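PDB 4BZP: bifunctional enzyme cysn/cysc from Mycobacterium tuberculosis, which phosphorylates adenosine 5'-phosphosulfate at its 3' position with ATP, as an APS kinase of the sulfate-activation pathway. Local coordinates for residues 22-27 and 160-165; 151-156 and 166-171. One frame throughout, in Å; residues are numbered along the deposited sequence.

Both contacts use helix 161-173, the last helix of the chain. Contact 1 sets its first turn against helix 18-31, which follows the ADP-binding loop. Contact 2 sets its later turns against strand 153-155, an outermost strand of the five-stranded parallel sheet. Their centres lie about 10 Å apart. Along the chain the segments alternate: 22-27, 151-156, 160-165, 166-171. The two contacts meet directly, with V25 CG2 3.9 Å from V168 CB. Helix 161-173 is thus held between an early helix and a late strand of a P-loop kinase fold. Its N-cap S160, with I161 and Q164 of its first turn, lies in the ADP pocket, so the helix joins the nucleotide site to the sheet edge.

Contact 1: 22-27 and 160-165; sequences AMLVER and SIDEQA. With ADP (adenosine-5'-diphosphate), chain C; EDO (1,2-ethanediol), chain D.
V25 and A165 form the tight part of this helix-helix contact. Their CA atoms are 5.2 Å apart, consistent with the small A165 side chain. V25 CG2 lies 3.7 Å from A165 CB and rests by the A165 carbonyl. L24 meets the same methyl from a second direction, with its CG 3.9 Å from A165 CB. Its CG is anti to the backbone N (chi1 -177°), which carries CD2 out over the first turn of the second helix. There CD2 sits 3.6 Å from D162 CA and also meets I161 CG2. The D162 side chain is the loose, solvent-facing edge: its CB bond leads away from segment 22-27, and OD1 stays 3.9 Å from L24 CD2. D162 OD1 pairs with K28, and OD2 accepts a hydrogen bond from a 1,2-ethanediol, probably a crystallisation additive. S160 and E163 form a capping box: S160 OG accepts from E163 N, and E163 OE1 from S160 N. I161 turns its other branch to the nucleotide, with CG1 3.4 Å from C5 of the ADP adenine. The short helical segments cross at -64°. Behind the contact, A22, V25 and E26 pack on L81 of strand 79-82, while V25 also reaches I169.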
loop_
_atom_site.group_PDB
_atom_site.type_symbol
_atom_site.label_atom_id
_atom_site.label_comp_id
_atom_site.label_asym_id
_atom_site.label_seq_id
_atom_site.Cartn_x
_atom_site.Cartn_y
_atom_site.Cartn_z
ATOM N N ALA A 22 2.466 3.367 19.307
ATOM C CA ALA A 22 2.050 3.773 17.975
ATOM C C ALA A 22 0.631 4.303 17.983
ATOM O O ALA A 22 0.364 5.328 17.383
ATOM C CB ALA A 22 2.188 2.565 17.001
ATOM N N MET A 23 -0.269 3.575 18.635
ATOM C CA MET A 23 -1.687 3.954 18.659
ATOM C C MET A 23 -1.883 5.287 19.369
ATOM O O MET A 23 -2.716 6.068 18.948
ATOM C CB MET A 23 -2.544 2.860 19.301
ATOM C CG MET A 23 -2.548 1.558 18.500
ATOM S SD MET A 23 -3.440 1.724 16.955
ATOM C CE MET A 23 -5.165 1.838 17.392
ATOM N N LEU A 24 -1.146 5.521 20.457
ATOM C CA LEU A 24 -1.310 6.759 21.192
ATOM C C LEU A 24 -0.704 7.920 20.437
ATOM O O LEU A 24 -1.260 9.017 20.394
ATOM C CB LEU A 24 -0.740 6.656 22.600
ATOM C CG LEU A 24 -0.961 7.938 23.437
ATOM C CD1 LEU A 24 -2.400 8.405 23.485
ATOM C CD2 LEU A 24 -0.490 7.667 24.841
ATOM N N VAL A 25 0.423 7.726 19.776
ATOM C CA VAL A 25 0.962 8.755 18.901
ATOM C C VAL A 25 -0.034 9.078 17.795
ATOM O O VAL A 25 -0.277 10.252 17.511
ATOM C CB VAL A 25 2.322 8.347 18.283
ATOM C CG1 VAL A 25 2.778 9.319 17.213
ATOM C CG2 VAL A 25 3.395 8.205 19.332
ATOM N N GLU A 26 -0.637 8.065 17.210
ATOM C CA GLU A 26 -1.640 8.327 16.166
ATOM C C GLU A 26 -2.746 9.204 16.723
ATOM O O GLU A 26 -3.121 10.167 16.051
ATOM C CB GLU A 26 -2.186 6.995 15.662
ATOM C CG GLU A 26 -3.166 7.153 14.479
ATOM C CD GLU A 26 -3.914 5.878 14.104
ATOM O OE1 GLU A 26 -4.374 5.113 14.992
ATOM O OE2 GLU A 26 -3.917 5.546 12.898
ATOM N N ARG A 27 -3.281 8.871 17.887
ATOM C CA ARG A 27 -4.373 9.661 18.473
ATOM C C ARG A 27 -3.916 11.074 18.742
ATOM O O ARG A 27 -4.662 12.041 18.446
ATOM C CB ARG A 27 -4.902 8.993 19.737
ATOM C CG ARG A 27 -5.647 7.687 19.466
ATOM C CD ARG A 27 -6.460 7.083 20.604
ATOM N NE ARG A 27 -5.597 6.604 21.677
ATOM C CZ ARG A 27 -5.068 5.381 21.720
ATOM N NH1 ARG A 27 -5.318 4.519 20.746
ATOM N NH2 ARG A 27 -4.297 5.045 22.704
ATOM N N SER A 160 5.934 6.042 30.983
ATOM C CA SER A 160 4.592 5.608 30.646
ATOM C C SER A 160 4.369 5.626 29.147
ATOM O O SER A 160 5.117 6.249 28.387
ATOM C CB SER A 160 3.583 6.562 31.313
ATOM O OG SER A 160 3.624 7.832 30.705
ATOM N N ILE A 161 3.259 4.996 28.712
ATOM C CA ILE A 161 2.929 5.005 27.282
ATOM C C ILE A 161 2.764 6.423 26.787
ATOM O O ILE A 161 3.236 6.824 25.737
ATOM C CB ILE A 161 1.688 4.160 27.000
ATOM C CG1 ILE A 161 1.981 2.716 27.344
ATOM C CG2 ILE A 161 1.231 4.301 25.585
ATOM C CD1 ILE A 161 0.757 1.897 27.597
ATOM N N ASP A 162 2.088 7.262 27.584
ATOM C CA ASP A 162 1.926 8.676 27.260
ATOM C C ASP A 162 3.286 9.430 27.116
ATOM O O ASP A 162 3.463 10.189 26.183
ATOM C CB ASP A 162 1.039 9.375 28.292
ATOM C CG ASP A 162 0.720 10.795 27.897
ATOM O OD1 ASP A 162 -0.123 10.940 26.987
ATOM O OD2 ASP A 162 1.309 11.737 28.489
ATOM N N GLU A 163 4.170 9.168 28.045
ATOM C CA GLU A 163 5.500 9.789 28.028
ATOM C C GLU A 163 6.265 9.346 26.814
ATOM O O GLU A 163 6.917 10.137 26.133
ATOM C CB GLU A 163 6.256 9.491 29.311
ATOM C CG GLU A 163 5.652 10.267 30.507
ATOM C CD GLU A 163 6.017 9.722 31.851
ATOM O OE1 GLU A 163 6.622 8.639 32.033
ATOM O OE2 GLU A 163 5.627 10.453 32.828
ATOM N N GLN A 164 6.216 8.042 26.530
ATOM C CA GLN A 164 6.913 7.500 25.346
ATOM C C GLN A 164 6.348 8.057 24.043
ATOM O O GLN A 164 7.070 8.364 23.124
ATOM C CB GLN A 164 6.790 5.990 25.332
ATOM C CG GLN A 164 7.545 5.327 26.444
ATOM C CD GLN A 164 7.532 3.810 26.337
ATOM O OE1 GLN A 164 7.161 3.209 25.296
ATOM N NE2 GLN A 164 7.925 3.177 27.408
ATOM N N ALA A 165 5.039 8.186 23.965
ATOM C CA ALA A 165 4.377 8.762 22.790
ATOM C C ALA A 165 4.857 10.193 22.579
ATOM O O ALA A 165 5.127 10.588 21.429
ATOM C CB ALA A 165 2.859 8.717 22.922
HETATM P PB ADP C . 3.829 -4.831 21.297
HETATM O O1B ADP C . 3.645 -6.378 21.144
HETATM O O2B ADP C . 5.258 -4.402 21.218
HETATM O O3B ADP C . 2.873 -4.078 20.435
HETATM P PA ADP C . 2.116 -3.847 23.454
HETATM O O1A ADP C . 0.950 -4.707 23.185
HETATM O O2A ADP C . 2.036 -2.419 23.004
HETATM O O3A ADP C . 3.402 -4.529 22.825
HETATM O "O5'" ADP C . 2.549 -3.809 25.006
HETATM C "C5'" ADP C . 2.296 -4.920 25.832
HETATM C "C4'" ADP C . 1.449 -4.404 27.002
HETATM O "O4'" ADP C . 2.322 -3.789 27.929
HETATM C "C3'" ADP C . 0.308 -3.419 26.707
HETATM O "O3'" ADP C . -0.925 -4.075 26.890
HETATM C "C2'" ADP C . 0.414 -2.421 27.803
HETATM O "O2'" ADP C . -0.701 -2.661 28.707
HETATM C "C1'" ADP C . 1.697 -2.673 28.529
HETATM N N9 ADP C . 2.636 -1.550 28.366
HETATM C C8 ADP C . 3.302 -1.265 27.207
HETATM N N7 ADP C . 4.102 -0.190 27.325
HETATM C C5 ADP C . 3.957 0.201 28.633
HETATM C C6 ADP C . 4.517 1.297 29.382
HETATM N N6 ADP C . 5.408 2.156 28.845
HETATM N N1 ADP C . 4.090 1.372 30.668
HETATM C C2 ADP C . 3.218 0.520 31.194
HETATM N N3 ADP C . 2.617 -0.515 30.553
HETATM C C4 ADP C . 2.956 -0.643 29.253
HETATM C C1 EDO D . -1.886 15.526 28.226
HETATM O O1 EDO D . -1.945 15.830 26.837
HETATM C C2 EDO D . -1.516 14.066 28.332
HETATM O O2 EDO D . -0.130 13.959 27.914
#

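Contact 2: 151-156 and 166-171; sequences PDLRLT and QEVIDL. With EDO (1,2-ethanediol), chain G.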
loop_
_atom_site.group_PDB
_atom_site.type_symbol
_atom_site.label_atom_id
_atom_site.label_comp_id
_atom_site.label_asym_id
_atom_site.label_seq_id
_atom_site.Cartn_x
_atom_site.Cartn_y
_atom_site.Cartn_z
ATOM N N PRO A 151 19.670 2.945 17.216
ATOM C CA PRO A 151 18.330 3.459 16.952
ATOM C C PRO A 151 18.228 4.970 17.067
ATOM O O PRO A 151 19.041 5.589 17.764
ATOM C CB PRO A 151 17.481 2.791 18.057
ATOM C CG PRO A 151 18.468 2.652 19.220
ATOM C CD PRO A 151 19.783 2.355 18.561
ATOM N N ASP A 152 17.274 5.573 16.397
ATOM C CA ASP A 152 17.045 6.995 16.553
ATOM C C ASP A 152 16.506 7.353 17.935
ATOM O O ASP A 152 16.757 8.454 18.410
ATOM C CB ASP A 152 16.066 7.506 15.503
ATOM C CG ASP A 152 16.628 7.362 14.109
ATOM O OD1 ASP A 152 17.557 8.156 13.793
ATOM O OD2 ASP A 152 16.319 6.444 13.355
ATOM N N LEU A 153 15.764 6.451 18.582
ATOM C CA LEU A 153 15.177 6.684 19.873
ATOM C C LEU A 153 15.036 5.351 20.566
ATOM O O LEU A 153 14.640 4.348 19.962
ATOM C CB LEU A 153 13.802 7.323 19.699
ATOM C CG LEU A 153 12.990 7.600 20.964
ATOM C CD1 LEU A 153 13.708 8.595 21.880
ATOM C CD2 LEU A 153 11.616 8.104 20.578
ATOM N N ARG A 154 15.354 5.289 21.840
ATOM C CA ARG A 154 15.209 4.100 22.652
ATOM C C ARG A 154 14.163 4.410 23.700
ATOM O O ARG A 154 14.332 5.329 24.500
ATOM C CB ARG A 154 16.557 3.742 23.307
ATOM C CG ARG A 154 16.521 2.468 24.162
ATOM C CD ARG A 154 17.833 2.131 24.890
ATOM N NE ARG A 154 18.968 2.356 24.016
ATOM C CZ ARG A 154 19.587 1.364 23.382
ATOM N NH1 ARG A 154 19.191 0.122 23.560
ATOM N NH2 ARG A 154 20.596 1.639 22.595
ATOM N N LEU A 155 13.046 3.690 23.709
ATOM C CA LEU A 155 11.957 3.825 24.674
ATOM C C LEU A 155 12.137 2.807 25.770
ATOM O O LEU A 155 12.398 1.644 25.479
ATOM C CB LEU A 155 10.616 3.632 24.014
ATOM C CG LEU A 155 10.271 4.633 22.894
ATOM C CD1 LEU A 155 8.937 4.319 22.229
ATOM C CD2 LEU A 155 10.265 6.069 23.424
ATOM N N THR A 156 11.980 3.210 27.026
ATOM C CA THR A 156 12.267 2.364 28.140
ATOM C C THR A 156 11.029 2.238 29.058
ATOM O O THR A 156 10.238 3.178 29.188
ATOM C CB THR A 156 13.496 2.887 28.915
ATOM O OG1 THR A 156 13.233 4.200 29.302
ATOM C CG2 THR A 156 14.708 2.816 28.055
ATOM N N GLN A 166 4.935 10.978 23.674
ATOM C CA GLN A 166 5.443 12.316 23.524
ATOM C C GLN A 166 6.905 12.341 23.090
ATOM O O GLN A 166 7.313 13.202 22.299
ATOM C CB GLN A 166 5.210 13.078 24.817
ATOM C CG GLN A 166 5.613 14.555 24.678
ATOM C CD GLN A 166 4.773 15.286 23.647
ATOM O OE1 GLN A 166 3.537 15.192 23.655
ATOM N NE2 GLN A 166 5.418 15.935 22.692
ATOM N N GLU A 167 7.708 11.375 23.532
ATOM C CA GLU A 167 9.088 11.310 23.070
ATOM C C GLU A 167 9.167 11.080 21.570
ATOM O O GLU A 167 10.045 11.621 20.896
ATOM C CB GLU A 167 9.872 10.231 23.757
ATOM C CG GLU A 167 10.160 10.449 25.208
ATOM C CD GLU A 167 11.066 9.353 25.669
ATOM O OE1 GLU A 167 12.210 9.308 25.173
ATOM O OE2 GLU A 167 10.598 8.517 26.460
ATOM N N VAL A 168 8.277 10.235 21.038
ATOM C CA VAL A 168 8.240 9.994 19.579
ATOM C C VAL A 168 7.867 11.284 18.857
ATOM O O VAL A 168 8.520 11.612 17.867
ATOM C CB VAL A 168 7.254 8.852 19.218
ATOM C CG1 VAL A 168 7.099 8.723 17.694
ATOM C CG2 VAL A 168 7.768 7.517 19.810
ATOM N N ILE A 169 6.855 12.000 19.367
ATOM C CA ILE A 169 6.452 13.260 18.724
ATOM C C ILE A 169 7.588 14.275 18.799
ATOM O O ILE A 169 7.883 14.924 17.802
ATOM C CB ILE A 169 5.157 13.725 19.367
ATOM C CG1 ILE A 169 4.032 12.794 18.930
ATOM C CG2 ILE A 169 4.841 15.169 18.964
ATOM C CD1 ILE A 169 2.743 13.007 19.633
ATOM N N ASP A 170 8.303 14.315 19.912
ATOM C CA ASP A 170 9.452 15.248 20.057
ATOM C C ASP A 170 10.498 14.907 18.990
ATOM O O ASP A 170 11.102 15.782 18.347
ATOM C CB ASP A 170 10.078 15.198 21.451
ATOM C CG ASP A 170 9.186 15.825 22.574
ATOM O OD1 ASP A 170 8.225 16.492 22.234
ATOM O OD2 ASP A 170 9.495 15.523 23.727
ATOM N N LEU A 171 10.731 13.618 18.766
ATOM C CA LEU A 171 11.712 13.188 17.747
ATOM C C LEU A 171 11.310 13.688 16.385
ATOM O O LEU A 171 12.159 14.189 15.606
ATOM C CB LEU A 171 11.804 11.658 17.731
ATOM C CG LEU A 171 12.747 11.002 16.685
ATOM C CD1 LEU A 171 14.214 11.365 16.877
ATOM C CD2 LEU A 171 12.513 9.491 16.682
HETATM C C1 EDO G . 18.328 6.993 22.624
HETATM O O1 EDO G . 17.018 7.476 22.797
HETATM C C2 EDO G . 18.866 7.175 21.233
HETATM O O2 EDO G . 18.619 5.965 20.557
HETATM O O HOH W 1 14.073 7.749 25.721
HETATM O O HOH W 2 11.477 6.112 27.066
#
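Strand 153-155 and helix segment 166-171 run almost antiparallel, at 174°, with their axes 9.8 Å apart. This is helix-on-sheet packing in the P-loop kinase fold: an outermost strand of the sheet leads through a short loop into the helix that folds back beside it. L153 and L155 carry the strand side. L153 points its side chain at the helix and fits among E167, V168 and L171. Its CB lies 3.9 Å from L171 CD2, and its CD2 lies 4.0 Å from V168 CG2. The L153 and V168 side chains meet nearly perpendicular. V168 CG2 also meets L155 CD1, so this one methyl touches both leucines. V168 and L155 also pack on V21 of helix 18-31. L171 also packs on F107 of strand 106-111.

E167 borders the apolar patch. With chi1 at -69°, CG lies opposite the carbonyl carbon, and the extended chain beyond it sets the carboxylate beside the strand. The L155 and E167 side chains lie side by side and point opposite ways, with L155 CD2 3.9 Å from E167 OE2. Two waters tie the carboxylate to the strand backbone. One donates to both R154 O and E167 OE1. The other accepts from T156 N at 2.9 Å and donates to E167 OE2 at 2.6 Å.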